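Local atomic coordinates of putative polyketide synthase (Brevibacillus brevis, PDB entry 5HU7), a protein that probably catalyses the dehydration of beta-hydroxyacyl intermediates during polyketide chain assembly, as the dehydratase domain of a trans-AT polyketide synthase. Residues 102-105 with 109-112; 160-165 with 170-175. One frame throughout, in Å; residues are numbered along the deposited sequence.

Interaction 1 of 2, residues 102-105 with 109-112; sequences YPED and LAYK
Tyr102 and Ala110 form an antiparallel hydrogen-bonded pair in the beta hairpin of strands 95-105 and 108-115, with Tyr102 N 2.9 Å from Ala110 O and Ala110 N 2.8 Å from Tyr102 O. Both bonds are nearly straight. At Ala110 O the donor is tilted 27° from the carbonyl plane. Pro103 and Leu109 make the next, non-hydrogen-bonded pair, and their side chains diverge. Glu104 and Asp105 then face a single residue of the other strand, which is a classic beta bulge. On the face that carries Tyr102 and Ala110, the tyrosine ring reaches along the hairpin to Lys112. Its CG stands beside the backbone N, chi1 -43°, and this carries the ring away from Glu104. The lysine chain crosses the ring at about a right angle. Lys112 CG lies 3.7 Å from Tyr102 CE1, and Lys112 CE is 4.1 Å from Tyr102 CZ. Bends at the last two torsions of Lys112 bring NZ over the ring face, 4.8 Å from the centroid of Tyr102 and 24° off the normal. This is a cation-pi contact. An alanine in place of Tyr102 would probably leave the Lys112 ammonium without its aromatic partner and its chain freer to turn. Glu104 OE1 lies 4.1 Å from Ala110 CB, a loose contact. Leu109 points to the other face and packs on Leu23 of the second subunit. The backbone bonds fix the register, and the cation-pi contact probably adds a modest electrostatic tie on a partly exposed face.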
loop_
_atom_site.group_PDB
_atom_site.type_symbol
_atom_site.label_atom_id
_atom_site.label_comp_id
_atom_site.label_asym_id
_atom_site.label_seq_id
_atom_site.Cartn_x
_atom_site.Cartn_y
_atom_site.Cartn_z
ATOM N N TYR A 102 9.338 7.264 -9.779
ATOM C CA TYR A 102 10.803 7.204 -9.836
ATOM C C TYR A 102 11.415 8.612 -9.637
ATOM O O TYR A 102 10.823 9.623 -10.035
ATOM C CB TYR A 102 11.255 6.687 -11.224
ATOM C CG TYR A 102 10.457 5.517 -11.747
ATOM C CD1 TYR A 102 9.289 5.718 -12.477
ATOM C CD2 TYR A 102 10.863 4.203 -11.507
ATOM C CE1 TYR A 102 8.497 4.649 -12.877
ATOM C CE2 TYR A 102 10.074 3.122 -11.902
ATOM C CZ TYR A 102 8.910 3.349 -12.617
ATOM O OH TYR A 102 8.145 2.308 -13.064
ATOM N N PRO A 103 12.685 8.666 -9.207
ATOM C CA PRO A 103 13.362 9.984 -9.065
ATOM C C PRO A 103 13.674 10.624 -10.397
ATOM O O PRO A 103 13.841 9.894 -11.374
ATOM C CB PRO A 103 14.661 9.652 -8.341
ATOM C CG PRO A 103 14.872 8.201 -8.511
ATOM C CD PRO A 103 13.562 7.545 -8.779
ATOM N N GLU A 104 13.637 11.962 -10.466
ATOM C CA GLU A 104 14.010 12.685 -11.678
ATOM C C GLU A 104 15.035 13.739 -11.362
ATOM O O GLU A 104 16.042 13.792 -12.054
ATOM C CB GLU A 104 12.813 13.346 -12.378
ATOM C CG GLU A 104 13.146 13.953 -13.743
ATOM C CD GLU A 104 13.512 13.000 -14.871
ATOM O OE1 GLU A 104 13.507 11.764 -14.660
ATOM O OE2 GLU A 104 13.813 13.503 -15.977
ATOM N N ASP A 105 14.729 14.628 -10.396
ATOM C CA ASP A 105 15.570 15.721 -9.947
ATOM C C ASP A 105 15.198 16.009 -8.476
ATOM O O ASP A 105 14.315 15.346 -7.922
ATOM C CB ASP A 105 15.346 16.962 -10.840
ATOM C CG ASP A 105 16.580 17.818 -11.105
ATOM O OD1 ASP A 105 17.481 17.873 -10.213
ATOM O OD2 ASP A 105 16.602 18.523 -12.151
ATOM N N LEU A 109 9.593 14.423 -9.845
ATOM C CA LEU A 109 9.411 12.987 -9.882
ATOM C C LEU A 109 8.980 12.598 -11.257
ATOM O O LEU A 109 8.336 13.380 -11.926
ATOM C CB LEU A 109 8.284 12.579 -8.955
ATOM C CG LEU A 109 8.456 12.888 -7.522
ATOM C CD1 LEU A 109 7.121 12.923 -6.829
ATOM C CD2 LEU A 109 9.432 11.918 -6.880
ATOM N N ALA A 110 9.223 11.342 -11.619
ATOM C CA ALA A 110 8.740 10.772 -12.866
ATOM C C ALA A 110 7.724 9.704 -12.536
ATOM O O ALA A 110 7.794 9.056 -11.493
ATOM C CB ALA A 110 9.898 10.185 -13.640
ATOM N N TYR A 111 6.739 9.536 -13.398
ATOM C CA TYR A 111 5.787 8.446 -13.202
ATOM C C TYR A 111 5.605 7.661 -14.470
ATOM O O TYR A 111 5.824 8.177 -15.563
ATOM C CB TYR A 111 4.437 8.920 -12.652
ATOM C CG TYR A 111 3.535 9.575 -13.666
ATOM C CD1 TYR A 111 2.711 8.818 -14.479
ATOM C CD2 TYR A 111 3.507 10.953 -13.815
ATOM C CE1 TYR A 111 1.971 9.403 -15.501
ATOM C CE2 TYR A 111 2.746 11.560 -14.818
ATOM C CZ TYR A 111 1.951 10.786 -15.634
ATOM O OH TYR A 111 1.204 11.406 -16.597
ATOM N N LYS A 112 5.189 6.404 -14.326
ATOM C CA LYS A 112 4.854 5.541 -15.452
ATOM C C LYS A 112 3.665 4.721 -15.102
ATOM O O LYS A 112 3.661 4.080 -14.063
ATOM C CB LYS A 112 5.967 4.570 -15.810
ATOM C CG LYS A 112 7.215 5.201 -16.338
ATOM C CD LYS A 112 8.016 4.207 -17.198
ATOM C CE LYS A 112 9.371 3.876 -16.655
ATOM N NZ LYS A 112 10.355 4.915 -16.968
#

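Interaction 2 of 2, residues 160-165 with 170-175; sequences QCYELL and MADHSE
Within 160-165, Tyr162 is the first residue to meet the loop segment 170-175. Its CG is anti to the backbone N, chi1 162°, and this swings the ring toward the loop. The ring meets the loop with its edge: His173 O lies in the ring plane, 3.9 Å from Tyr162 CE1. Asp172 OD1 sits obliquely to the same ring, 4.3 Å from Tyr162 CE1. Both approaches are loose, and no hydrogen bond joins the two segments. One turn further on, Leu165 points toward the loop. Leu165 CD2 touches Ala171 CB at 4.1 Å, and both residues are buried. With one apolar touch and one aromatic edge, the tie is light. The loop runs from the end of this helix back past its side and on to strand 179-185. Helix 212-227 lies against both partners. Leu165 packs on its Pro218 and Arg221, and His173 packs on Leu217. His173 ND1 also makes a weak hydrogen bond to Arg221, so the loop and helix 158-167 share one neighbouring helix.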
loop_
_atom_site.group_PDB
_atom_site.type_symbol
_atom_site.label_atom_id
_atom_site.label_comp_id
_atom_site.label_asym_id
_atom_site.label_seq_id
_atom_site.Cartn_x
_atom_site.Cartn_y
_atom_site.Cartn_z
ATOM N N GLN A 160 -28.242 21.689 -30.214
ATOM C CA GLN A 160 -27.652 22.433 -31.326
ATOM C C GLN A 160 -26.190 22.055 -31.617
ATOM O O GLN A 160 -25.823 22.003 -32.786
ATOM C CB GLN A 160 -27.771 23.944 -31.078
ATOM C CG GLN A 160 -29.184 24.441 -31.291
ATOM C CD GLN A 160 -29.348 25.874 -30.876
ATOM O OE1 GLN A 160 -28.917 26.285 -29.807
ATOM N NE2 GLN A 160 -30.076 26.638 -31.650
ATOM N N CYS A 161 -25.356 21.831 -30.587
ATOM C CA CYS A 161 -23.962 21.398 -30.790
ATOM C C CYS A 161 -23.961 20.046 -31.522
ATOM O O CYS A 161 -23.311 19.919 -32.559
ATOM C CB CYS A 161 -23.214 21.291 -29.459
ATOM S SG CYS A 161 -22.932 22.871 -28.620
ATOM N N TYR A 162 -24.708 19.047 -30.974
ATOM C CA TYR A 162 -24.869 17.697 -31.538
ATOM C C TYR A 162 -25.338 17.762 -32.963
ATOM O O TYR A 162 -24.768 17.090 -33.819
ATOM C CB TYR A 162 -25.891 16.880 -30.727
ATOM C CG TYR A 162 -26.444 15.658 -31.449
ATOM C CD1 TYR A 162 -25.699 14.483 -31.554
ATOM C CD2 TYR A 162 -27.726 15.666 -31.991
ATOM C CE1 TYR A 162 -26.188 13.373 -32.234
ATOM C CE2 TYR A 162 -28.246 14.542 -32.633
ATOM C CZ TYR A 162 -27.476 13.390 -32.743
ATOM O OH TYR A 162 -27.960 12.261 -33.370
ATOM N N GLU A 163 -26.394 18.550 -33.207
ATOM C CA GLU A 163 -26.982 18.684 -34.546
ATOM C C GLU A 163 -25.942 19.185 -35.566
ATOM O O GLU A 163 -25.924 18.711 -36.688
ATOM C CB GLU A 163 -28.180 19.646 -34.527
ATOM C CG GLU A 163 -29.405 19.118 -33.793
ATOM C CD GLU A 163 -30.224 18.078 -34.531
ATOM O OE1 GLU A 163 -30.742 18.394 -35.627
ATOM O OE2 GLU A 163 -30.390 16.961 -33.992
ATOM N N LEU A 164 -25.155 20.202 -35.177
ATOM C CA LEU A 164 -24.088 20.773 -36.002
ATOM C C LEU A 164 -22.900 19.794 -36.133
ATOM O O LEU A 164 -22.276 19.760 -37.192
ATOM C CB LEU A 164 -23.595 22.103 -35.399
ATOM C CG LEU A 164 -22.401 22.785 -36.091
ATOM C CD1 LEU A 164 -22.689 23.061 -37.567
ATOM C CD2 LEU A 164 -22.046 24.083 -35.394
ATOM N N LEU A 165 -22.546 19.049 -35.065
ATOM C CA LEU A 165 -21.440 18.091 -35.157
ATOM C C LEU A 165 -21.819 16.926 -36.067
ATOM O O LEU A 165 -20.999 16.510 -36.878
ATOM C CB LEU A 165 -21.007 17.553 -33.786
ATOM C CG LEU A 165 -20.152 18.455 -32.922
ATOM C CD1 LEU A 165 -19.668 17.709 -31.702
ATOM C CD2 LEU A 165 -18.957 18.991 -33.679
ATOM N N MET A 170 -16.119 14.104 -40.203
ATOM C CA MET A 170 -15.037 13.700 -39.298
ATOM C C MET A 170 -15.515 13.680 -37.837
ATOM O O MET A 170 -15.299 12.684 -37.137
ATOM C CB MET A 170 -13.818 14.638 -39.438
ATOM C CG MET A 170 -12.561 14.119 -38.726
ATOM S SD MET A 170 -11.394 15.395 -38.172
ATOM C CE MET A 170 -10.216 14.374 -37.245
ATOM N N ALA A 171 -16.156 14.776 -37.386
ATOM C CA ALA A 171 -16.636 14.920 -36.008
ATOM C C ALA A 171 -18.091 14.479 -35.846
ATOM O O ALA A 171 -18.913 14.818 -36.682
ATOM C CB ALA A 171 -16.497 16.367 -35.567
ATOM N N ASP A 172 -18.396 13.735 -34.766
ATOM C CA ASP A 172 -19.743 13.276 -34.373
ATOM C C ASP A 172 -19.614 12.429 -33.103
ATOM O O ASP A 172 -18.706 11.596 -33.019
ATOM C CB ASP A 172 -20.465 12.458 -35.468
ATOM C CG ASP A 172 -21.937 12.201 -35.168
ATOM O OD1 ASP A 172 -22.552 13.016 -34.436
ATOM O OD2 ASP A 172 -22.487 11.210 -35.697
ATOM N N HIS A 173 -20.511 12.637 -32.120
ATOM C CA HIS A 173 -20.471 11.943 -30.823
ATOM C C HIS A 173 -21.857 11.398 -30.431
ATOM O O HIS A 173 -22.835 11.585 -31.160
ATOM C CB HIS A 173 -19.959 12.930 -29.747
ATOM C CG HIS A 173 -19.224 12.299 -28.609
ATOM N ND1 HIS A 173 -18.031 11.615 -28.805
ATOM C CD2 HIS A 173 -19.526 12.276 -27.292
ATOM C CE1 HIS A 173 -17.669 11.178 -27.608
ATOM N NE2 HIS A 173 -18.523 11.576 -26.664
ATOM N N SER A 174 -21.917 10.697 -29.288
ATOM C CA SER A 174 -23.143 10.124 -28.738
ATOM C C SER A 174 -23.860 11.075 -27.759
ATOM O O SER A 174 -24.918 11.605 -28.124
ATOM C CB SER A 174 -22.849 8.777 -28.070
ATOM O OG SER A 174 -23.971 8.221 -27.402
ATOM N N GLU A 175 -23.312 11.278 -26.522
ATOM C CA GLU A 175 -23.990 12.086 -25.498
ATOM C C GLU A 175 -23.311 13.436 -25.123
ATOM O O GLU A 175 -22.082 13.566 -25.052
ATOM C CB GLU A 175 -24.255 11.251 -24.235
ATOM C CG GLU A 175 -23.067 10.986 -23.335
ATOM C CD GLU A 175 -23.457 10.283 -22.048
ATOM O OE1 GLU A 175 -22.909 10.651 -20.983
ATOM O OE2 GLU A 175 -24.361 9.418 -22.092
#

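Interactions 1 and 2 lie on opposite sides of the chain's centre. Their centres are 39 Å apart, and their nearest atoms are about 22 Å apart, so they do not touch. They follow one another along the chain and probably belong to different hotdog halves, consistent with the double hotdog fold of polyketide synthase dehydratases. Interaction 1 rests on paired backbone bonds that interaction 2 lacks. It also reaches the second subunit, whereas no other chain of the assembly touches interaction 2. Neither contact can be tied to the active site from its geometry.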